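Local coordinates for 2-nitrobenzoate nitroreductase (Pseudomonas fluorescens, PDB 4Z85), which reduces the nitro group of 2-nitrobenzoate with FMN as its cofactor, probably as an oxidoreductase of the flavoredoxin family, at residues R95-C103 with A114-T122. Residues are numbered along the deposited sequence; the frame is centred on the assembly and turned at random.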
ATOM      1  N   ARG A  95      -1.753  -0.493 -20.093  1.00 24.95           N
ATOM      2  CA  ARG A  95      -0.905   0.034 -21.166  1.00 26.87           C
ATOM      3  C   ARG A  95       0.593  -0.116 -20.893  1.00 30.41           C
ATOM      4  O   ARG A  95       1.396  -0.223 -21.828  1.00 28.03           O
ATOM      5  CB  ARG A  95      -1.236   1.505 -21.413  1.00 29.09           C
ATOM      6  CG  ARG A  95      -0.514   2.127 -22.601  1.00 36.46           C
ATOM      7  CD  ARG A  95      -1.021   3.533 -22.880  1.00 36.47           C
ATOM      8  NE  ARG A  95      -2.389   3.530 -23.391  1.00 44.54           N
ATOM      9  CZ  ARG A  95      -3.453   3.890 -22.682  1.00 42.84           C
ATOM     10  NH1 ARG A  95      -3.309   4.287 -21.428  1.00 45.13           N
ATOM     11  NH2 ARG A  95      -4.662   3.852 -23.226  1.00 46.78           N
ATOM     12  N   ILE A  96       0.984  -0.116 -19.622  1.00 22.55           N
ATOM     13  CA  ILE A  96       2.399  -0.239 -19.307  1.00 23.93           C
ATOM     14  C   ILE A  96       2.754  -1.414 -18.406  1.00 24.32           C
ATOM     15  O   ILE A  96       3.895  -1.536 -18.000  1.00 22.94           O
ATOM     16  CB  ILE A  96       2.942   1.048 -18.660  1.00 27.40           C
ATOM     17  CG1 ILE A  96       2.277   1.312 -17.304  1.00 21.69           C
ATOM     18  CG2 ILE A  96       2.735   2.237 -19.592  1.00 26.69           C
ATOM     19  CD1 ILE A  96       2.993   2.401 -16.499  1.00 24.45           C
ATOM     20  N   ALA A  97       1.797  -2.294 -18.124  1.00 22.53           N
ATOM     21  CA  ALA A  97       2.031  -3.373 -17.162  1.00 23.68           C
ATOM     22  C   ALA A  97       3.188  -4.307 -17.545  1.00 23.26           C
ATOM     23  O   ALA A  97       4.049  -4.636 -16.713  1.00 21.08           O
ATOM     24  CB  ALA A  97       0.750  -4.182 -16.980  1.00 21.41           C
ATOM     25  N   GLU A  98       3.204  -4.763 -18.798  1.00 23.73           N
ATOM     26  CA  GLU A  98       4.255  -5.704 -19.193  1.00 21.89           C
ATOM     27  C   GLU A  98       5.660  -5.095 -19.080  1.00 20.42           C
ATOM     28  O   GLU A  98       6.575  -5.708 -18.523  1.00 22.74           O
ATOM     29  CB  GLU A  98       4.033  -6.203 -20.626  1.00 27.22           C
ATOM     30  CG  GLU A  98       5.102  -7.186 -21.068  1.00 28.59           C
ATOM     31  CD  GLU A  98       5.109  -8.451 -20.229  1.00 28.82           C
ATOM     32  OE1 GLU A  98       6.178  -8.825 -19.710  1.00 27.66           O
ATOM     33  OE2 GLU A  98       4.034  -9.071 -20.090  1.00 34.82           O
ATOM     34  N   ARG A  99       5.815  -3.884 -19.606  1.00 24.05           N
ATOM     35  CA  ARG A  99       7.102  -3.216 -19.551  1.00 23.63           C
ATOM     36  C   ARG A  99       7.479  -2.914 -18.104  1.00 23.61           C
ATOM     37  O   ARG A  99       8.642  -3.015 -17.720  1.00 22.92           O
ATOM     38  CB  ARG A  99       7.072  -1.945 -20.397  1.00 24.79           C
ATOM     39  CG  ARG A  99       7.034  -2.229 -21.895  1.00 29.76           C
ATOM     40  CD  ARG A  99       6.836  -0.953 -22.695  1.00 29.94           C
ATOM     41  NE  ARG A  99       5.465  -0.464 -22.630  1.00 27.88           N
ATOM     42  CZ  ARG A  99       5.066   0.704 -23.117  1.00 28.18           C
ATOM     43  NH1 ARG A  99       5.943   1.514 -23.718  1.00 30.32           N
ATOM     44  NH2 ARG A  99       3.797   1.074 -22.999  1.00 27.00           N
ATOM     45  N   MET A 100       6.489  -2.574 -17.286  1.00 25.19           N
ATOM     46  CA  MET A 100       6.730  -2.433 -15.856  1.00 23.01           C
ATOM     47  C   MET A 100       7.367  -3.692 -15.285  1.00 23.27           C
ATOM     48  O   MET A 100       8.367  -3.616 -14.583  1.00 25.25           O
ATOM     49  CB  MET A 100       5.426  -2.123 -15.116  1.00 22.83           C
ATOM     50  CG  MET A 100       5.575  -1.983 -13.591  1.00 22.42           C
ATOM     51  SD  MET A 100       5.490  -3.546 -12.688  1.00 24.40           S
ATOM     52  CE  MET A 100       3.821  -4.068 -13.063  1.00 22.33           C
ATOM     53  N   VAL A 101       6.787  -4.856 -15.581  1.00 19.88           N
ATOM     54  CA  VAL A 101       7.349  -6.082 -15.048  1.00 23.00           C
ATOM     55  C   VAL A 101       8.760  -6.322 -15.602  1.00 25.62           C
ATOM     56  O   VAL A 101       9.648  -6.766 -14.868  1.00 27.87           O
ATOM     57  CB  VAL A 101       6.435  -7.280 -15.342  1.00 27.18           C
ATOM     58  CG1 VAL A 101       7.126  -8.592 -15.004  1.00 27.22           C
ATOM     59  CG2 VAL A 101       5.133  -7.129 -14.553  1.00 23.90           C
ATOM     60  N   LEU A 102       8.971  -5.995 -16.877  1.00 24.61           N
ATOM     61  CA  LEU A 102      10.312  -6.125 -17.473  1.00 27.56           C
ATOM     62  C   LEU A 102      11.349  -5.249 -16.753  1.00 27.93           C
ATOM     63  O   LEU A 102      12.517  -5.635 -16.616  1.00 31.17           O
ATOM     64  CB  LEU A 102      10.277  -5.780 -18.962  1.00 25.95           C
ATOM     65  CG  LEU A 102       9.419  -6.709 -19.819  1.00 24.93           C
ATOM     66  CD1 LEU A 102       9.457  -6.305 -21.276  1.00 27.01           C
ATOM     67  CD2 LEU A 102       9.857  -8.161 -19.635  1.00 24.36           C
ATOM     68  N   CYS A 103      10.917  -4.092 -16.267  1.00 25.52           N
ATOM     69  CA  CYS A 103      11.805  -3.200 -15.514  1.00 26.40           C
ATOM     70  C   CYS A 103      12.312  -3.791 -14.215  1.00 31.60           C
ATOM     71  O   CYS A 103      13.340  -3.360 -13.691  1.00 33.32           O
ATOM     72  CB  CYS A 103      11.100  -1.889 -15.199  1.00 26.42           C
ATOM     73  SG  CYS A 103      10.973  -0.797 -16.572  1.00 30.17           S
ATOM     74  N   ALA A 114      14.509   1.946 -18.986  1.00 33.20           N
ATOM     75  CA  ALA A 114      13.509   2.568 -19.843  1.00 35.46           C
ATOM     76  C   ALA A 114      13.842   2.330 -21.312  1.00 39.18           C
ATOM     77  O   ALA A 114      12.948   2.153 -22.141  1.00 37.92           O
ATOM     78  CB  ALA A 114      13.410   4.047 -19.545  1.00 35.16           C
ATOM     79  N   GLU A 115      15.135   2.314 -21.617  1.00 40.56           N
ATOM     80  CA  GLU A 115      15.606   2.036 -22.969  1.00 41.00           C
ATOM     81  C   GLU A 115      15.514   0.548 -23.286  1.00 39.95           C
ATOM     82  O   GLU A 115      15.068   0.153 -24.368  1.00 41.76           O
ATOM     83  CB  GLU A 115      17.050   2.518 -23.145  1.00 43.89           C
ATOM     84  CG  GLU A 115      17.305   3.195 -24.480  1.00 53.49           C
ATOM     85  CD  GLU A 115      16.333   4.333 -24.736  1.00 56.11           C
ATOM     86  OE1 GLU A 115      16.022   5.075 -23.777  1.00 58.56           O
ATOM     87  OE2 GLU A 115      15.869   4.479 -25.889  1.00 57.97           O
ATOM     88  N   ALA A 116      15.947  -0.273 -22.335  1.00 35.12           N
ATOM     89  CA  ALA A 116      15.972  -1.714 -22.535  1.00 34.02           C
ATOM     90  C   ALA A 116      14.575  -2.296 -22.760  1.00 36.54           C
ATOM     91  O   ALA A 116      14.431  -3.277 -23.491  1.00 35.79           O
ATOM     92  CB  ALA A 116      16.646  -2.399 -21.354  1.00 32.18           C
ATOM     93  N   VAL A 117      13.550  -1.705 -22.143  1.00 36.75           N
ATOM     94  CA  VAL A 117      12.205  -2.287 -22.202  1.00 30.65           C
ATOM     95  C   VAL A 117      11.256  -1.533 -23.138  1.00 35.20           C
ATOM     96  O   VAL A 117      10.139  -1.983 -23.391  1.00 38.28           O
ATOM     97  CB  VAL A 117      11.557  -2.371 -20.791  1.00 30.19           C
ATOM     98  CG1 VAL A 117      12.534  -2.970 -19.790  1.00 26.86           C
ATOM     99  CG2 VAL A 117      11.066  -1.001 -20.324  1.00 29.12           C
ATOM    100  N   GLY A 118      11.690  -0.392 -23.660  1.00 32.82           N
ATOM    101  CA  GLY A 118      10.889   0.317 -24.642  1.00 34.67           C
ATOM    102  C   GLY A 118       9.899   1.323 -24.084  1.00 33.31           C
ATOM    103  O   GLY A 118       8.798   1.496 -24.612  1.00 32.79           O
ATOM    104  N   PHE A 119      10.282   1.991 -23.006  1.00 33.52           N
ATOM    105  CA  PHE A 119       9.495   3.104 -22.504  1.00 30.22           C
ATOM    106  C   PHE A 119       9.953   4.402 -23.161  1.00 32.64           C
ATOM    107  O   PHE A 119      11.129   4.751 -23.080  1.00 37.91           O
ATOM    108  CB  PHE A 119       9.641   3.235 -20.980  1.00 32.57           C
ATOM    109  CG  PHE A 119       8.676   2.395 -20.187  1.00 28.77           C
ATOM    110  CD1 PHE A 119       7.346   2.301 -20.557  1.00 27.33           C
ATOM    111  CD2 PHE A 119       9.105   1.721 -19.054  1.00 27.76           C
ATOM    112  CE1 PHE A 119       6.449   1.545 -19.801  1.00 27.14           C
ATOM    113  CE2 PHE A 119       8.218   0.948 -18.304  1.00 29.32           C
ATOM    114  CZ  PHE A 119       6.893   0.871 -18.679  1.00 27.45           C
ATOM    115  N   ASP A 120       9.040   5.128 -23.791  1.00 33.68           N
ATOM    116  CA  ASP A 120       9.348   6.502 -24.172  1.00 34.78           C
ATOM    117  C   ASP A 120       9.160   7.411 -22.960  1.00 37.95           C
ATOM    118  O   ASP A 120       8.376   7.100 -22.054  1.00 32.42           O
ATOM    119  CB  ASP A 120       8.480   6.969 -25.339  1.00 38.24           C
ATOM    120  CG  ASP A 120       8.869   6.311 -26.660  1.00 49.70           C
ATOM    121  OD1 ASP A 120      10.082   6.223 -26.957  1.00 53.66           O
ATOM    122  OD2 ASP A 120       7.961   5.879 -27.403  1.00 52.53           O
ATOM    123  N   LEU A 121       9.889   8.523 -22.942  1.00 32.77           N
ATOM    124  CA  LEU A 121       9.869   9.439 -21.809  1.00 31.80           C
ATOM    125  C   LEU A 121       9.373  10.822 -22.211  1.00 35.68           C
ATOM    126  O   LEU A 121       9.662  11.314 -23.307  1.00 35.11           O
ATOM    127  CB  LEU A 121      11.261   9.533 -21.184  1.00 28.54           C
ATOM    128  CG  LEU A 121      11.850   8.195 -20.742  1.00 30.80           C
ATOM    129  CD1 LEU A 121      13.325   8.329 -20.422  1.00 35.80           C
ATOM    130  CD2 LEU A 121      11.088   7.677 -19.522  1.00 31.72           C
ATOM    131  N   THR A 122       8.609  11.435 -21.314  1.00 33.41           N
ATOM    132  CA  THR A 122       8.051  12.761 -21.525  1.00 33.61           C
ATOM    133  C   THR A 122       8.505  13.675 -20.392  1.00 37.19           C
ATOM    134  O   THR A 122       8.416  13.301 -19.225  1.00 30.37           O
ATOM    135  CB  THR A 122       6.514  12.725 -21.589  1.00 33.85           C
ATOM    136  OG1 THR A 122       6.099  12.033 -22.772  1.00 33.27           O
ATOM    137  CG2 THR A 122       5.941  14.130 -21.602  1.00 33.42           C
TER
HETATM  138  O   HOH W   1       5.850   4.840 -23.036  1.00 25.33           O
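F119 and R99 meet where the turn after helix 113-117 folds back on helix 94-103, packed against strands 28-33 and 39-52 of the flavin reductase-like barrel. The phenyl ring lies against the helix with R99 above one face: R99 CB sits 3.3 Å from F119 CZ, and R99 CD makes an off-centre CH-pi contact. With CG anti to the carbonyl carbon (chi1 -71°) and a bend at chi3, the arginine chain brings its guanidinium beside the ring, so that F119 CE1 stands over one of its faces, offset toward the rim; the two planes are 37° apart, short of a flat stack. At the ring's edge, I96 CB lies 3.7 Å from F119 CE1, and C103 SG comes equally near F119 CE2 in a sulfur-aromatic contact. The same sulfur reaches V117 CG2 at 3.8 Å, while V117 CG1 packs on L102 CB. Beyond the two segments, L29 and I132 also touch the F119 side chain.

G118, with positive phi, leaves the helix and offers its carbonyl to the arginine: R99 NH1 donates to G118 O over 3.0 Å, the oxygen lying within 4° of the guanidinium plane. R99 NH2 donates to R95 O at 3.0 Å, one turn back, and also forms a salt bridge with D134. A water accepts from D120 N and, weakly, from R99 NH1. Were an alanine here instead of R99, G118 O and R95 O would probably lose their donor and D134 its charged mate, while the ring would keep CB over it but lose the CH-pi contact of CD.

With both terminal nitrogens engaged, the guanidinium has little freedom to turn. R99 thus joins the segments twice over, its aliphatic stem lying on the phenyl ring and its charged end tying the turn's backbone to the helix and to D134.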